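Local structure of cellulase (Rhodothermus marinus, 3B7M) at residues 32-37 with 41-46; 12-15 with 20-23; 144-149 with 153-158. The protein hydrolyses internal beta-1,4-glucosidic bonds of cellulose as an endoglucanase of glycosyl hydrolase family 12, here in an engineered form. All coordinates share one frame; numbering follows the deposited sequence. Where two conformers were deposited one is given.

How the contacts relate
The three contacts are beta hairpins of a single-chain jelly-roll built from two sheets. Along the chain they follow in series: contact 2, then contact 1, then contact 3. Contact 1 belongs to the antiparallel sheet, whereas contacts 2 and 3 lie in the mixed sheet, contact 2 at its outermost strand 11-14 and contact 3 close to its far end. Contacts 1 and 2, with centres about 10 Å apart, join the two sheets: Gly41 CA packs on Val14 CG2 at 3.6 Å, and Gln32 NE2 probably hydrogen-bonds to Asn23 OD1 at 2.8 Å. Contact 3 lies beyond the chain's centre and touches neither, its centre about 28 Å from that of contact 1 and about 27 Å from that of contact 2.

Contact 1: 32-37 with 41-46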
loop_
_atom_site.group_PDB
_atom_site.type_symbol
_atom_site.label_atom_id
_atom_site.label_comp_id
_atom_site.label_asym_id
_atom_site.label_seq_id
_atom_site.Cartn_x
_atom_site.Cartn_y
_atom_site.Cartn_z
ATOM N N GLN A 32 11.001 -15.413 -3.203
ATOM C CA GLN A 32 9.550 -15.204 -3.117
ATOM C C GLN A 32 8.871 -15.468 -4.438
ATOM O O GLN A 32 9.380 -15.040 -5.475
ATOM C CB GLN A 32 9.258 -13.764 -2.677
ATOM C CG GLN A 32 7.780 -13.373 -2.619
ATOM C CD GLN A 32 7.613 -11.898 -2.312
ATOM O OE1 GLN A 32 7.944 -11.455 -1.221
ATOM N NE2 GLN A 32 7.148 -11.126 -3.291
ATOM N N CYS A 33 7.718 -16.152 -4.398
ATOM C CA CYS A 33 6.860 -16.316 -5.569
ATOM C C CYS A 33 5.422 -15.894 -5.268
ATOM O O CYS A 33 4.928 -16.103 -4.171
ATOM C CB CYS A 33 6.823 -17.769 -6.055
ATOM S SG CYS A 33 8.424 -18.531 -6.386
ATOM N N ILE A 34 4.764 -15.286 -6.246
ATOM C CA ILE A 34 3.330 -15.028 -6.147
ATOM C C ILE A 34 2.639 -15.649 -7.364
ATOM O O ILE A 34 3.193 -15.654 -8.456
ATOM C CB ILE A 34 2.989 -13.528 -6.035
ATOM C CG1 ILE A 34 3.564 -12.749 -7.226
ATOM C CG2 ILE A 34 3.521 -12.972 -4.729
ATOM C CD1 ILE A 34 3.138 -11.283 -7.271
ATOM N N GLU A 35 1.458 -16.202 -7.144
ATOM C CA GLU A 35 0.650 -16.731 -8.221
ATOM C C GLU A 35 -0.425 -15.705 -8.546
ATOM O O GLU A 35 -1.203 -15.311 -7.664
ATOM C CB GLU A 35 0.021 -18.047 -7.804
ATOM C CG GLU A 35 -0.814 -18.649 -8.894
ATOM C CD GLU A 35 -1.504 -19.891 -8.438
ATOM O OE1 GLU A 35 -0.823 -20.920 -8.243
ATOM O OE2 GLU A 35 -2.731 -19.827 -8.271
ATOM N N VAL A 36 -0.441 -15.260 -9.801
ATOM C CA VAL A 36 -1.260 -14.134 -10.216
ATOM C C VAL A 36 -2.352 -14.573 -11.186
ATOM O O VAL A 36 -2.066 -15.254 -12.180
ATOM C CB VAL A 36 -0.397 -13.032 -10.920
ATOM C CG1 VAL A 36 -1.219 -11.779 -11.175
ATOM C CG2 VAL A 36 0.837 -12.681 -10.086
ATOM N N GLY A 37 -3.587 -14.152 -10.908
ATOM C CA GLY A 37 -4.689 -14.280 -11.862
ATOM C C GLY A 37 -4.661 -13.085 -12.790
ATOM O O GLY A 37 -4.820 -11.954 -12.347
ATOM N N GLY A 41 -6.183 -9.866 -11.302
ATOM C CA GLY A 41 -5.076 -9.347 -10.497
ATOM C C GLY A 41 -4.955 -9.960 -9.101
ATOM O O GLY A 41 -4.063 -9.581 -8.331
ATOM N N ASN A 42 -5.861 -10.881 -8.774
ATOM C CA ASN A 42 -5.820 -11.595 -7.512
ATOM C C ASN A 42 -4.480 -12.326 -7.412
ATOM O O ASN A 42 -4.005 -12.889 -8.404
ATOM C CB ASN A 42 -6.947 -12.642 -7.425
ATOM C CG ASN A 42 -8.350 -12.029 -7.415
ATOM O OD1 ASN A 42 -8.536 -10.808 -7.337
ATOM N ND2 ASN A 42 -9.357 -12.900 -7.480
ATOM N N PHE A 43 -3.863 -12.313 -6.235
ATOM C CA PHE A 43 -2.631 -13.075 -6.070
ATOM C C PHE A 43 -2.493 -13.769 -4.730
ATOM O O PHE A 43 -3.039 -13.317 -3.716
ATOM C CB PHE A 43 -1.379 -12.246 -6.437
ATOM C CG PHE A 43 -1.083 -11.112 -5.496
ATOM C CD1 PHE A 43 -0.278 -11.310 -4.370
ATOM C CD2 PHE A 43 -1.578 -9.839 -5.749
ATOM C CE1 PHE A 43 0.005 -10.269 -3.511
ATOM C CE2 PHE A 43 -1.292 -8.788 -4.901
ATOM C CZ PHE A 43 -0.488 -8.996 -3.785
ATOM N N THR A 44 -1.771 -14.886 -4.746
ATOM C CA THR A 44 -1.442 -15.644 -3.545
ATOM C C THR A 44 0.065 -15.709 -3.451
ATOM O O THR A 44 0.731 -16.023 -4.431
ATOM C CB THR A 44 -1.985 -17.081 -3.644
ATOM O OG1 THR A 44 -3.405 -17.025 -3.824
ATOM C CG2 THR A 44 -1.645 -17.919 -2.372
ATOM N N ILE A 45 0.599 -15.402 -2.273
ATOM C CA ILE A 45 2.007 -15.636 -2.017
ATOM C C ILE A 45 2.242 -17.143 -1.780
ATOM O O ILE A 45 1.830 -17.701 -0.758
ATOM C CB ILE A 45 2.524 -14.779 -0.838
ATOM C CG1 ILE A 45 2.095 -13.315 -1.045
ATOM C CG2 ILE A 45 4.058 -14.893 -0.740
ATOM C CD1 ILE A 45 2.436 -12.372 0.090
ATOM N N THR A 46 2.892 -17.791 -2.740
ATOM C CA THR A 46 3.093 -19.236 -2.683
ATOM C C THR A 46 4.435 -19.581 -2.048
ATOM O O THR A 46 4.632 -20.706 -1.578
ATOM C CB THR A 46 3.045 -19.873 -4.091
ATOM O OG1 THR A 46 3.974 -19.193 -4.927
ATOM C CG2 THR A 46 1.648 -19.778 -4.700
#
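Ile34 and Ile45 face each other as a non-hydrogen-bonded pair, CG2 of Ile34 resting 4.0 Å from CG1 of Ile45 as the two side chains cross obliquely. The same Ile34 methyl comes obliquely to the Phe43 ring, 4.2 Å from CD1. With chi1 of Phe43 at 68°, its ring stands over its own backbone, between N and the carbonyl carbon. The strand pairing itself brings Phe43 CB to 3.3 Å from Glu35 O. Glu35 and Thr44 form the hydrogen-bonded pair: Glu35 N reaches Thr44 O at 2.8 Å, and Thr44 N returns the bond to Glu35 O, both donors in the carbonyl plane. The strands form an antiparallel hairpin in one sheet of the family 12 jelly-roll. Its turn end is closed by Gly37 N to Asn42 O, nearly linear at 176°, and by the more bent bond from Gly41 N to Gly37 O. Gly41 has a positive phi of 82°, where a side chain would press on the preceding carbonyl oxygen. Glu35 CB touches Thr46 CG2 at 3.9 Å, while Thr46 N bonds to Cys33 O from well outside the carbonyl plane. Thr46 OG1 is 3.4 Å from Cys33 CB and hydrogen-bonds to Glu4. Further out, Cys33 is tied to Cys6 by a disulfide, and Val21 and Phe197 of the facing sheet cover the Phe43 side.

Contact 2: 12-15 with 20-23; sequences RTVA and TVSN
Val14 and Val21 cross at about a right angle, and the meeting is made by methyls alone: CG2 of Val21 rests against both branches of Val14, 3.9 Å from CG2 and 4.0 Å from CG1. Val21 holds that methyl beside its own backbone N, with CG1 anti to the N (chi1 173°). The other face of the hairpin carries Thr13 and Thr20, a non-hydrogen-bonded pair; both side chains are disordered, and any contact between them is loose and tentative. Between these two faces the antiparallel strands are joined by the Arg12–Val21 hydrogen-bonded pair. Val21 N gives a short bond of 2.7 Å to Arg12 O, 170° at the hydrogen, and Arg12 N answers to Val21 O in the carbonyl plane. Arg12 starts on the same face as Val21, but its guanidinium leads away from the partner strand. This hairpin forms one margin of the mixed sheet of the jelly-roll; next to it strand 61-65 pairs with strand 19-22, and Ile34 and Val36 of the other sheet pack on Val21. Chemically, the valine pair is purely apolar, and the polar bonding across the strands is confined to the two backbone bonds.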
loop_
_atom_site.group_PDB
_atom_site.type_symbol
_atom_site.label_atom_id
_atom_site.label_comp_id
_atom_site.label_asym_id
_atom_site.label_seq_id
_atom_site.Cartn_x
_atom_site.Cartn_y
_atom_site.Cartn_z
ATOM N N ARG A 12 3.494 -8.018 -13.838
ATOM C CA ARG A 12 2.513 -8.333 -14.881
ATOM C C ARG A 12 1.394 -7.295 -14.880
ATOM O O ARG A 12 0.924 -6.883 -13.817
ATOM C CB ARG A 12 1.882 -9.716 -14.646
ATOM C CG ARG A 12 2.771 -10.917 -15.020
ATOM C CD ARG A 12 3.093 -10.965 -16.513
ATOM N NE ARG A 12 3.816 -12.191 -16.851
ATOM C CZ ARG A 12 5.132 -12.355 -16.736
ATOM N NH1 ARG A 12 5.904 -11.368 -16.291
ATOM N NH2 ARG A 12 5.678 -13.513 -17.072
ATOM N N THR A 13 0.979 -6.875 -16.071
ATOM C CA THR A 13 -0.197 -6.039 -16.249
ATOM C C THR A 13 -1.401 -6.971 -16.201
ATOM O O THR A 13 -1.358 -8.065 -16.789
ATOM C CB THR A 13 -0.162 -5.298 -17.619
ATOM O OG1 THR A 13 1.084 -4.600 -17.770
ATOM C CG2 THR A 13 -1.299 -4.314 -17.732
ATOM N N VAL A 14 -2.454 -6.557 -15.508
ATOM C CA VAL A 14 -3.629 -7.396 -15.326
ATOM C C VAL A 14 -4.911 -6.583 -15.512
ATOM O O VAL A 14 -4.864 -5.357 -15.700
ATOM C CB VAL A 14 -3.638 -8.039 -13.901
ATOM C CG1 VAL A 14 -2.391 -8.916 -13.681
ATOM C CG2 VAL A 14 -3.724 -6.962 -12.827
ATOM N N ALA A 15 -6.055 -7.271 -15.471
ATOM C CA ALA A 15 -7.360 -6.620 -15.441
ATOM C C ALA A 15 -7.536 -5.632 -16.590
ATOM O O ALA A 15 -7.866 -4.464 -16.378
ATOM C CB ALA A 15 -7.562 -5.932 -14.093
ATOM N N THR A 20 -1.191 -3.247 -12.310
ATOM C CA THR A 20 0.028 -4.031 -12.435
ATOM C C THR A 20 0.262 -4.768 -11.122
ATOM O O THR A 20 0.019 -4.214 -10.044
ATOM C CB THR A 20 1.245 -3.147 -12.797
ATOM O OG1 THR A 20 1.406 -2.123 -11.812
ATOM C CG2 THR A 20 1.053 -2.486 -14.173
ATOM N N VAL A 21 0.703 -6.018 -11.216
ATOM C CA VAL A 21 1.002 -6.811 -10.041
ATOM C C VAL A 21 2.498 -7.064 -10.030
ATOM O O VAL A 21 3.049 -7.515 -11.036
ATOM C CB VAL A 21 0.207 -8.140 -10.041
ATOM C CG1 VAL A 21 0.651 -9.038 -8.904
ATOM C CG2 VAL A 21 -1.284 -7.858 -9.934
ATOM N N SER A 22 3.146 -6.760 -8.906
ATOM C CA SER A 22 4.602 -6.865 -8.806
ATOM C C SER A 22 5.061 -7.692 -7.624
ATOM O O SER A 22 4.504 -7.599 -6.526
ATOM C CB SER A 22 5.246 -5.477 -8.712
ATOM O OG SER A 22 4.786 -4.641 -9.758
ATOM N N ASN A 23 6.107 -8.472 -7.855
ATOM C CA ASN A 23 6.717 -9.272 -6.813
ATOM C C ASN A 23 7.453 -8.373 -5.811
ATOM O O ASN A 23 7.298 -8.542 -4.598
ATOM C CB ASN A 23 7.622 -10.330 -7.452
ATOM C CG ASN A 23 7.664 -11.616 -6.676
ATOM O OD1 ASN A 23 6.726 -11.962 -5.942
ATOM N ND2 ASN A 23 8.777 -12.333 -6.803
#

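Contact 3: 144-149 with 153-158; sequences VWYADN and NVISYV
The Tyr146 ring meets CG1 of Ile155 at its edge, near the ring plane, with CD1 3.9 Å from that carbon; on one face the backbone N of Asp148 lies above the rim, and Tyr183 stacks with the ring from outside the hairpin. Ser156 O lies at the edge of the Trp145 indole, near CD1 and in plane, while NE1 hydrogen-bonds to Glu143; CG2 of Val158 comes in obliquely, 3.8 Å from Trp145 CD1. Both rings project from an antiparallel beta hairpin in the mixed sheet of the jelly-roll, on opposite faces. Tyr146 extends its ring anti to the backbone N (chi1 180°), which carries the phenol diagonally across to Asn153, where Tyr146 OH lies 3.2 Å from Asn153 CG. Ring and amide planes are 72° apart, and Asn153 ND2 is held by the backbone carbonyl of Tyr183. Without the Tyr146 ring, as with an alanine in its place, Ile155 CG1 and the Asn153 side chain would probably lose their neighbour and Tyr183 its stacking partner. Val144 and Tyr157 lie side by side, CG2 against CE2 at 3.8 Å; Tyr157 OH hydrogen-bonds to Asp177, and its ring meets Phe174 edge-to-face. Four backbone bonds join the strands, in two reciprocal pairs. In the pair of Ala147 and Val154 both donors lie in the carbonyl plane, whereas Ser156 N approaches Trp145 O at 2.9 Å, tilted 25° from that plane.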
loop_
_atom_site.group_PDB
_atom_site.type_symbol
_atom_site.label_atom_id
_atom_site.label_comp_id
_atom_site.label_asym_id
_atom_site.label_seq_id
_atom_site.Cartn_x
_atom_site.Cartn_y
_atom_site.Cartn_z
ATOM N N VAL A 144 -2.483 7.436 13.976
ATOM C CA VAL A 144 -1.747 8.182 12.975
ATOM C C VAL A 144 -0.287 8.174 13.401
ATOM O O VAL A 144 0.038 8.509 14.541
ATOM C CB VAL A 144 -2.260 9.647 12.839
ATOM C CG1 VAL A 144 -1.550 10.378 11.688
ATOM C CG2 VAL A 144 -3.782 9.669 12.620
ATOM N N TRP A 145 0.575 7.770 12.472
ATOM C CA TRP A 145 2.009 7.758 12.673
ATOM C C TRP A 145 2.620 8.677 11.629
ATOM O O TRP A 145 2.157 8.726 10.479
ATOM C CB TRP A 145 2.576 6.343 12.516
ATOM C CG TRP A 145 2.054 5.345 13.522
ATOM C CD1 TRP A 145 0.800 4.793 13.564
ATOM C CD2 TRP A 145 2.772 4.795 14.630
ATOM N NE1 TRP A 145 0.701 3.930 14.624
ATOM C CE2 TRP A 145 1.898 3.908 15.294
ATOM C CE3 TRP A 145 4.068 4.966 15.127
ATOM C CZ2 TRP A 145 2.278 3.191 16.429
ATOM C CZ3 TRP A 145 4.444 4.250 16.264
ATOM C CH2 TRP A 145 3.552 3.375 16.899
ATOM N N TYR A 146 3.665 9.390 12.023
ATOM C CA TYR A 146 4.318 10.322 11.119
ATOM C C TYR A 146 5.836 10.242 11.218
ATOM O O TYR A 146 6.400 10.223 12.315
ATOM C CB TYR A 146 3.832 11.756 11.367
ATOM C CG TYR A 146 4.483 12.775 10.461
ATOM C CD1 TYR A 146 4.197 12.795 9.099
ATOM C CD2 TYR A 146 5.395 13.714 10.962
ATOM C CE1 TYR A 146 4.788 13.714 8.251
ATOM C CE2 TYR A 146 6.001 14.654 10.110
ATOM C CZ TYR A 146 5.684 14.640 8.756
ATOM O OH TYR A 146 6.256 15.538 7.879
ATOM N N ALA A 147 6.476 10.196 10.050
ATOM C CA ALA A 147 7.929 10.197 9.931
ATOM C C ALA A 147 8.357 11.283 8.968
ATOM O O ALA A 147 7.852 11.375 7.835
ATOM C CB ALA A 147 8.432 8.853 9.447
ATOM N N ASP A 148 9.273 12.121 9.437
ATOM C CA ASP A 148 9.939 13.074 8.573
ATOM C C ASP A 148 11.403 12.683 8.512
ATOM O O ASP A 148 12.264 13.362 9.083
ATOM C CB ASP A 148 9.785 14.502 9.101
ATOM C CG ASP A 148 10.156 15.555 8.058
ATOM O OD1 ASP A 148 11.073 15.305 7.229
ATOM O OD2 ASP A 148 9.515 16.640 8.066
ATOM N N ASN A 149 11.682 11.584 7.820
ATOM C CA ASN A 149 13.053 11.084 7.708
ATOM C C ASN A 149 13.986 12.075 7.015
ATOM O O ASN A 149 15.036 12.434 7.560
ATOM C CB ASN A 149 13.094 9.715 7.018
ATOM C CG ASN A 149 12.234 9.655 5.758
ATOM O OD1 ASN A 149 12.562 10.266 4.726
ATOM N ND2 ASN A 149 11.143 8.884 5.826
ATOM N N ASN A 153 8.123 12.418 3.506
ATOM C CA ASN A 153 7.191 12.167 4.611
ATOM C C ASN A 153 6.509 10.805 4.459
ATOM O O ASN A 153 6.041 10.467 3.375
ATOM C CB ASN A 153 6.071 13.217 4.654
ATOM C CG ASN A 153 6.577 14.631 4.825
ATOM O OD1 ASN A 153 7.760 14.867 5.117
ATOM N ND2 ASN A 153 5.670 15.593 4.651
ATOM N N VAL A 154 6.444 10.043 5.549
ATOM C CA VAL A 154 5.614 8.842 5.610
ATOM C C VAL A 154 4.511 9.043 6.650
ATOM O O VAL A 154 4.798 9.279 7.825
ATOM C CB VAL A 154 6.415 7.557 5.982
ATOM C CG1 VAL A 154 5.540 6.315 5.784
ATOM C CG2 VAL A 154 7.706 7.444 5.164
ATOM N N ILE A 155 3.261 8.958 6.199
ATOM C CA ILE A 155 2.091 9.062 7.072
ATOM C C ILE A 155 1.398 7.712 7.038
ATOM O O ILE A 155 1.051 7.223 5.957
ATOM C CB ILE A 155 1.091 10.178 6.617
ATOM C CG1 ILE A 155 1.820 11.480 6.249
ATOM C CG2 ILE A 155 0.018 10.447 7.696
ATOM C CD1 ILE A 155 1.854 11.790 4.745
ATOM N N SER A 156 1.227 7.093 8.207
ATOM C CA SER A 156 0.578 5.787 8.303
ATOM C C SER A 156 -0.642 5.846 9.200
ATOM O O SER A 156 -0.572 6.370 10.313
ATOM C CB SER A 156 1.536 4.734 8.854
ATOM O OG SER A 156 2.732 4.657 8.100
ATOM N N TYR A 157 -1.756 5.309 8.701
ATOM C CA TYR A 157 -2.994 5.155 9.466
ATOM C C TYR A 157 -3.160 3.674 9.744
ATOM O O TYR A 157 -3.178 2.863 8.813
ATOM C CB TYR A 157 -4.189 5.685 8.664
ATOM C CG TYR A 157 -4.121 7.177 8.398
ATOM C CD1 TYR A 157 -3.367 7.689 7.331
ATOM C CD2 TYR A 157 -4.809 8.074 9.214
ATOM C CE1 TYR A 157 -3.306 9.072 7.094
ATOM C CE2 TYR A 157 -4.755 9.448 8.994
ATOM C CZ TYR A 157 -3.996 9.945 7.941
ATOM O OH TYR A 157 -3.960 11.304 7.725
ATOM N N VAL A 158 -3.238 3.315 11.020
ATOM C CA VAL A 158 -3.310 1.911 11.432
ATOM C C VAL A 158 -4.650 1.678 12.112
ATOM O O VAL A 158 -4.917 2.231 13.178
ATOM C CB VAL A 158 -2.141 1.536 12.388
ATOM C CG1 VAL A 158 -2.155 0.061 12.723
ATOM C CG2 VAL A 158 -0.794 1.911 11.761
#